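Local structure of glycoside hydrolase family 16 protein (Bacteroides ovatus, 7KR6) at residues Q138-G143 with A176-Q181; K104-Y109 with M132-K137. The protein is a family 16 endo-glucanase that probably hydrolyses internal O-glycosidic bonds of mixed-linkage beta-glucans. The protein carries 1 engineered substitution. One frame throughout, in Å; residues are numbered along the deposited sequence.

Contact 1 (Q138-G143 with A176-Q181); sequences QWPACG and AAHEQQ. With BGC (beta-D-glucopyranose), chain C; BGC (beta-D-glucopyranose), chain B; G2F (2-deoxy-2-fluoro-alpha-D-glucopyranose), chain D.
His178 NE2 is hydrogen-bonded to His170 ND1 and also lies against the indole of Trp139, with CH2 of Trp139 3.4 Å from NE2 of His178. CH2 sits over one face of the imidazole. The two rings are neither parallel nor perpendicular, their planes inclined at 35° and the six-membered ring's centroid 4.8 Å from that of the imidazole. Pro140 comes at the edge of the same imidazole, near its plane, with its CB 3.9 Å from His178 CD2.

The indole lies between proline and sugar. On one face is Pro140, reached through a cis peptide bond, with CB 3.7 Å above the ring plane and over its centre. The other face receives the chain C glucose, whose C5 lies 3.6 Å from Trp139 CG and whose C3 is displaced toward the rim, as in the CH-pi platforms of carbohydrate sites. The anti torsion of Trp139 (chi1 -175°) swings the indole to the carbonyl side, where it fits between these two partners. Its NE1 comes 3.3 Å from F2 of the fluorinated sugar.

Next door, Gln138 stretches out so that its NE2 gives a weak, bent hydrogen bond to O3 of the chain B glucose (2.8 Å, 125° at the hydrogen). Behind these two pocket residues the loop folds back in a type I turn from Pro140 to Gly143. On the other segment, Gln180 and Gln181 pair in an antiparallel ladder with a strand of the second subunit, and His178 packs on Lys184 of that subunit.

The chemistry is that of a sugar platform: apolar contact dominates at Trp139, Gln138 adds one weak bond, Asn61 and Arg98 supply further hydrogen bonds to the glycan, and the His170-bonded imidazole, with Pro140, probably helps set the tilt of the indole.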
loop_
_atom_site.group_PDB
_atom_site.type_symbol
_atom_site.label_atom_id
_atom_site.label_comp_id
_atom_site.label_asym_id
_atom_site.label_seq_id
_atom_site.Cartn_x
_atom_site.Cartn_y
_atom_site.Cartn_z
ATOM N N GLN A 138 6.910 16.708 -13.253
ATOM C CA GLN A 138 5.541 16.438 -12.769
ATOM C C GLN A 138 5.630 15.192 -11.884
ATOM O O GLN A 138 6.417 14.284 -12.279
ATOM C CB GLN A 138 4.564 16.203 -13.915
ATOM C CG GLN A 138 3.125 16.299 -13.426
ATOM C CD GLN A 138 2.133 16.411 -14.551
ATOM O OE1 GLN A 138 2.509 16.452 -15.724
ATOM N NE2 GLN A 138 0.858 16.414 -14.196
ATOM N N TRP A 139 4.877 15.181 -10.769
ATOM C CA TRP A 139 4.717 13.967 -9.914
ATOM C C TRP A 139 4.459 12.801 -10.849
ATOM O O TRP A 139 3.652 12.915 -11.769
ATOM C CB TRP A 139 3.569 14.149 -8.899
ATOM C CG TRP A 139 3.408 13.030 -7.909
ATOM C CD1 TRP A 139 3.880 12.958 -6.615
ATOM C CD2 TRP A 139 2.687 11.814 -8.133
ATOM N NE1 TRP A 139 3.544 11.760 -6.050
ATOM C CE2 TRP A 139 2.765 11.051 -6.944
ATOM C CE3 TRP A 139 1.994 11.298 -9.234
ATOM C CZ2 TRP A 139 2.194 9.794 -6.856
ATOM C CZ3 TRP A 139 1.405 10.060 -9.131
ATOM C CH2 TRP A 139 1.515 9.316 -7.958
ATOM N N PRO A 140 5.037 11.595 -10.642
ATOM C CA PRO A 140 5.922 11.297 -9.524
ATOM C C PRO A 140 7.403 11.492 -9.823
ATOM O O PRO A 140 8.227 11.163 -9.002
ATOM C CB PRO A 140 5.658 9.798 -9.308
ATOM C CG PRO A 140 5.426 9.263 -10.696
ATOM C CD PRO A 140 4.743 10.400 -11.427
ATOM N N ALA A 141 7.742 12.030 -10.994
ATOM C CA ALA A 141 9.169 12.163 -11.360
ATOM C C ALA A 141 9.890 13.201 -10.495
ATOM O O ALA A 141 11.132 13.212 -10.482
ATOM C CB ALA A 141 9.249 12.510 -12.829
ATOM N N CYS A 142 9.175 14.104 -9.801
ATOM C CA CYS A 142 9.821 15.020 -8.835
ATOM C C CYS A 142 10.221 14.255 -7.568
ATOM O O CYS A 142 11.075 14.741 -6.861
ATOM C CB CYS A 142 8.906 16.164 -8.473
ATOM S SG CYS A 142 7.281 15.621 -7.883
ATOM N N GLY A 143 9.640 13.066 -7.343
ATOM C CA GLY A 143 9.855 12.315 -6.098
ATOM C C GLY A 143 8.935 12.833 -5.008
ATOM O O GLY A 143 8.612 14.033 -4.962
ATOM N N ALA A 176 2.432 7.028 -15.687
ATOM C CA ALA A 176 2.286 5.703 -16.335
ATOM C C ALA A 176 3.306 4.719 -15.748
ATOM O O ALA A 176 3.052 3.475 -15.797
ATOM C CB ALA A 176 2.464 5.838 -17.843
ATOM N N ALA A 177 4.436 5.222 -15.239
ATOM C CA ALA A 177 5.601 4.426 -14.775
ATOM C C ALA A 177 5.806 4.693 -13.266
ATOM O O ALA A 177 6.953 4.637 -12.787
ATOM C CB ALA A 177 6.828 4.795 -15.541
ATOM N N HIS A 178 4.710 4.930 -12.580
ATOM C CA HIS A 178 4.659 5.255 -11.121
ATOM C C HIS A 178 5.153 4.052 -10.323
ATOM O O HIS A 178 4.737 2.896 -10.607
ATOM C CB HIS A 178 3.240 5.635 -10.721
ATOM C CG HIS A 178 3.015 5.802 -9.252
ATOM N ND1 HIS A 178 2.143 5.004 -8.569
ATOM C CD2 HIS A 178 3.592 6.605 -8.332
ATOM C CE1 HIS A 178 2.107 5.376 -7.305
ATOM N NE2 HIS A 178 3.008 6.348 -7.124
ATOM N N GLU A 179 6.009 4.288 -9.337
ATOM C CA GLU A 179 6.446 3.240 -8.388
ATOM C C GLU A 179 6.143 3.760 -6.992
ATOM O O GLU A 179 6.373 4.941 -6.748
ATOM C CB GLU A 179 7.946 2.973 -8.538
ATOM C CG GLU A 179 8.289 2.367 -9.901
ATOM C CD GLU A 179 9.772 2.064 -10.014
ATOM O OE1 GLU A 179 10.312 1.379 -9.191
ATOM O OE2 GLU A 179 10.412 2.595 -10.939
ATOM N N GLN A 180 5.796 2.868 -6.066
ATOM C CA GLN A 180 5.474 3.289 -4.696
ATOM C C GLN A 180 5.994 2.215 -3.749
ATOM O O GLN A 180 5.802 1.011 -4.052
ATOM C CB GLN A 180 3.964 3.434 -4.496
ATOM C CG GLN A 180 3.592 3.783 -3.069
ATOM C CD GLN A 180 2.117 3.894 -2.791
ATOM O OE1 GLN A 180 1.725 4.214 -1.661
ATOM N NE2 GLN A 180 1.314 3.762 -3.831
ATOM N N GLN A 181 6.606 2.653 -2.665
ATOM C CA GLN A 181 6.859 1.819 -1.465
ATOM C C GLN A 181 6.050 2.380 -0.315
ATOM O O GLN A 181 5.979 3.602 -0.154
ATOM C CB GLN A 181 8.334 1.775 -1.100
ATOM C CG GLN A 181 9.202 1.119 -2.159
ATOM C CD GLN A 181 10.659 1.193 -1.813
ATOM O OE1 GLN A 181 11.062 0.874 -0.704
ATOM N NE2 GLN A 181 11.484 1.598 -2.768
HETATM C C2 BGC C . -1.328 12.217 -6.117
HETATM C C3 BGC C . -0.833 12.862 -7.438
HETATM C C4 BGC C . -0.421 14.306 -7.261
HETATM C C5 BGC C . 0.607 14.476 -6.124
HETATM C C6 BGC C . 0.997 15.899 -5.814
HETATM C C1 BGC C . -0.261 12.511 -5.097
HETATM O O2 BGC C . -1.607 10.854 -6.234
HETATM O O3 BGC C . -1.913 12.682 -8.362
HETATM O O4 BGC C . 0.124 14.798 -8.516
HETATM O O5 BGC C . 0.028 13.888 -4.917
HETATM O O6 BGC C . -0.164 16.677 -5.431
HETATM C C2 BGC B . 0.536 16.524 -10.032
HETATM C C3 BGC B . -0.142 17.644 -10.820
HETATM C C4 BGC B . -1.414 17.122 -11.417
HETATM C C5 BGC B . -2.295 16.508 -10.320
HETATM C C6 BGC B . -3.582 15.978 -10.893
HETATM C C1 BGC B . -0.423 15.966 -8.961
HETATM O O2 BGC B . 1.682 17.049 -9.392
HETATM O O3 BGC B . 0.751 17.948 -11.886
HETATM O O4 BGC B . -2.141 18.233 -11.968
HETATM O O5 BGC B . -1.555 15.475 -9.646
HETATM O O6 BGC B . -3.417 14.887 -11.783
HETATM C C1 G2F D . 1.978 11.204 -1.361
HETATM C C2 G2F D . 1.005 11.041 -2.478
HETATM C C3 G2F D . 0.213 12.309 -2.719
HETATM C C4 G2F D . -0.512 12.651 -1.442
HETATM C C5 G2F D . 0.583 12.870 -0.352
HETATM C C6 G2F D . 0.111 13.318 1.011
HETATM O O3 G2F D . -0.679 12.131 -3.814
HETATM O O4 G2F D . -1.329 13.849 -1.692
HETATM O O5 G2F D . 1.387 11.691 -0.146
HETATM O O6 G2F D . -0.974 12.433 1.480
HETATM F F2 G2F D . 1.706 10.559 -3.625
#

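Contact 2 (K104-Y109 with M132-K137); sequences KKSFKY and MGDNDK
Ser106 OG donates a hydrogen bond to Asp134 OD2, 2.8 Å away, and this pair carries the whole contact. It joins the end of strand 93-107 to the loop that follows strand 125-133 in the family 16 beta-jelly roll; both strands pair antiparallel with strand 232-240 and so flank it. The hydroxyl does not come in the carboxylate plane but from above it, 38° out. Ser106 CB follows closely, 3.3 Å from Asp134 OD2. Asp134 has its CG anti to the backbone N (chi1 -171°), which extends the carboxylate toward strand 93-107; there its other oxygen, OD1, accepts from Gly103 N. Two bonds from one stretch of chain thus fix the rotation of the group.

Further out, backbone bonds hold the turn that carries Asp134. This residue is the centre of an inverse gamma turn, closed by a weak bond of 3.0 Å from Asn135 N to Gly133 O, just where strand 125-133 gives way to loop. Its backbone also bonds to that of Asn231, which Ser106 touches. Asp136 OD1 forms a salt bridge with Lys102, a further polar tie to strand 93-107. Asn135 then shapes the loop as an Asx turn: Lys137 N lies 2.9 Å from Asn135 OD1.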
loop_
_atom_site.group_PDB
_atom_site.type_symbol
_atom_site.label_atom_id
_atom_site.label_comp_id
_atom_site.label_asym_id
_atom_site.label_seq_id
_atom_site.Cartn_x
_atom_site.Cartn_y
_atom_site.Cartn_z
ATOM N N LYS A 104 11.001 28.182 -2.443
ATOM C CA LYS A 104 11.246 29.085 -1.287
ATOM C C LYS A 104 12.151 28.431 -0.243
ATOM O O LYS A 104 13.046 29.100 0.326
ATOM C CB LYS A 104 9.927 29.582 -0.686
ATOM C CG LYS A 104 9.018 30.330 -1.642
ATOM C CD LYS A 104 7.701 30.823 -1.009
ATOM C CE LYS A 104 6.867 31.675 -1.969
ATOM N NZ LYS A 104 5.563 32.042 -1.393
ATOM N N LYS A 105 11.917 27.166 0.126
ATOM C CA LYS A 105 12.759 26.508 1.135
ATOM C C LYS A 105 12.863 25.046 0.721
ATOM O O LYS A 105 11.836 24.313 0.749
ATOM C CB LYS A 105 12.164 26.623 2.530
ATOM C CG LYS A 105 13.067 26.194 3.664
ATOM C CD LYS A 105 14.341 27.015 3.847
ATOM C CE LYS A 105 14.080 28.501 3.703
ATOM N NZ LYS A 105 15.226 29.323 4.163
ATOM N N SER A 106 14.061 24.614 0.419
ATOM C CA SER A 106 14.314 23.209 0.030
ATOM C C SER A 106 15.682 22.787 0.555
ATOM O O SER A 106 16.478 23.651 0.940
ATOM C CB SER A 106 14.165 22.995 -1.427
ATOM O OG SER A 106 15.188 23.675 -2.174
ATOM N N PHE A 107 15.887 21.494 0.692
ATOM C CA PHE A 107 17.095 20.970 1.355
ATOM C C PHE A 107 17.338 19.528 0.910
ATOM O O PHE A 107 16.463 18.926 0.320
ATOM C CB PHE A 107 16.964 21.076 2.859
ATOM C CG PHE A 107 15.938 20.118 3.420
ATOM C CD1 PHE A 107 14.587 20.437 3.329
ATOM C CD2 PHE A 107 16.318 18.936 4.032
ATOM C CE1 PHE A 107 13.628 19.543 3.796
ATOM C CE2 PHE A 107 15.357 18.078 4.551
ATOM C CZ PHE A 107 14.024 18.389 4.427
ATOM N N LYS A 108 18.520 19.023 1.232
ATOM C CA LYS A 108 18.977 17.675 0.835
ATOM C C LYS A 108 19.791 17.133 1.995
ATOM O O LYS A 108 20.668 17.874 2.536
ATOM C CB LYS A 108 19.803 17.814 -0.457
ATOM C CG LYS A 108 20.614 16.616 -0.886
ATOM C CD LYS A 108 21.528 16.858 -2.082
ATOM C CE LYS A 108 22.276 15.587 -2.436
ATOM N NZ LYS A 108 23.047 15.707 -3.694
ATOM N N TYR A 109 19.574 15.872 2.354
ATOM C CA TYR A 109 20.398 15.134 3.329
ATOM C C TYR A 109 20.496 15.885 4.663
ATOM O O TYR A 109 21.627 16.048 5.199
ATOM C CB TYR A 109 21.800 14.877 2.744
ATOM C CG TYR A 109 21.934 14.007 1.523
ATOM C CD1 TYR A 109 20.927 13.177 1.023
ATOM C CD2 TYR A 109 23.150 13.969 0.856
ATOM C CE1 TYR A 109 21.104 12.392 -0.115
ATOM C CE2 TYR A 109 23.344 13.173 -0.261
ATOM C CZ TYR A 109 22.322 12.399 -0.776
ATOM O OH TYR A 109 22.544 11.634 -1.897
ATOM N N MET A 132 8.261 17.042 -1.624
ATOM C CA MET A 132 8.467 16.667 -3.048
ATOM C C MET A 132 9.718 17.349 -3.569
ATOM O O MET A 132 10.146 18.347 -2.995
ATOM C CB MET A 132 7.297 17.035 -3.957
ATOM C CG MET A 132 6.056 16.145 -3.769
ATOM S SD MET A 132 4.724 16.385 -4.950
ATOM C CE MET A 132 3.908 17.826 -4.304
ATOM N N GLY A 133 10.256 16.805 -4.643
ATOM C CA GLY A 133 11.451 17.388 -5.269
ATOM C C GLY A 133 11.208 18.801 -5.759
ATOM O O GLY A 133 10.212 19.085 -6.396
ATOM N N ASP A 134 12.139 19.691 -5.430
ATOM C CA ASP A 134 12.079 21.151 -5.747
ATOM C C ASP A 134 12.605 21.351 -7.174
ATOM O O ASP A 134 13.715 21.900 -7.323
ATOM C CB ASP A 134 12.837 21.911 -4.670
ATOM C CG ASP A 134 12.682 23.423 -4.740
ATOM O OD1 ASP A 134 11.593 23.870 -5.116
ATOM O OD2 ASP A 134 13.694 24.129 -4.458
ATOM N N ASN A 135 11.881 20.850 -8.156
ATOM C CA ASN A 135 12.246 20.906 -9.592
ATOM C C ASN A 135 10.934 21.065 -10.336
ATOM O O ASN A 135 9.868 21.046 -9.684
ATOM C CB ASN A 135 13.076 19.673 -9.966
ATOM C CG ASN A 135 12.328 18.389 -9.683
ATOM O OD1 ASN A 135 11.258 18.188 -10.214
ATOM N ND2 ASN A 135 12.896 17.521 -8.857
ATOM N N ASP A 136 10.981 21.088 -11.656
ATOM C CA ASP A 136 9.751 21.282 -12.444
ATOM C C ASP A 136 9.306 19.971 -13.092
ATOM O O ASP A 136 8.462 20.030 -14.009
ATOM C CB ASP A 136 9.942 22.434 -13.431
ATOM C CG ASP A 136 9.872 23.794 -12.750
ATOM O OD1 ASP A 136 9.051 23.967 -11.771
ATOM O OD2 ASP A 136 10.629 24.674 -13.196
ATOM N N LYS A 137 9.717 18.810 -12.563
ATOM C CA LYS A 137 9.194 17.516 -13.063
ATOM C C LYS A 137 7.805 17.298 -12.476
ATOM O O LYS A 137 7.585 17.764 -11.381
ATOM C CB LYS A 137 10.153 16.381 -12.727
ATOM C CG LYS A 137 11.543 16.602 -13.294
ATOM C CD LYS A 137 12.414 15.410 -13.207
ATOM C CE LYS A 137 13.575 15.452 -14.175
ATOM N NZ LYS A 137 14.808 15.898 -13.481
#

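Contact 2 and contact 1 follow one another along the chain: 132-137, which takes in the end of strand 125-133, runs straight into 138-143, and both share the loop leading to strand 144-150. Their centres are 15 Å apart. Across the base of that loop Gly143 O lies 3.2 Å from Gly133 N, a probable hydrogen bond, while Cys142 packs against Asn135 and Lys137. Contact 1 is partly buried and faces the glycan, so rings and a proline do most of the work. Contact 2 is a surface contact relying on a polar pair, though Met132 of its segment touches a glucose. One loop thus meets strand 93-107 at its start and the 176-181 segment further along.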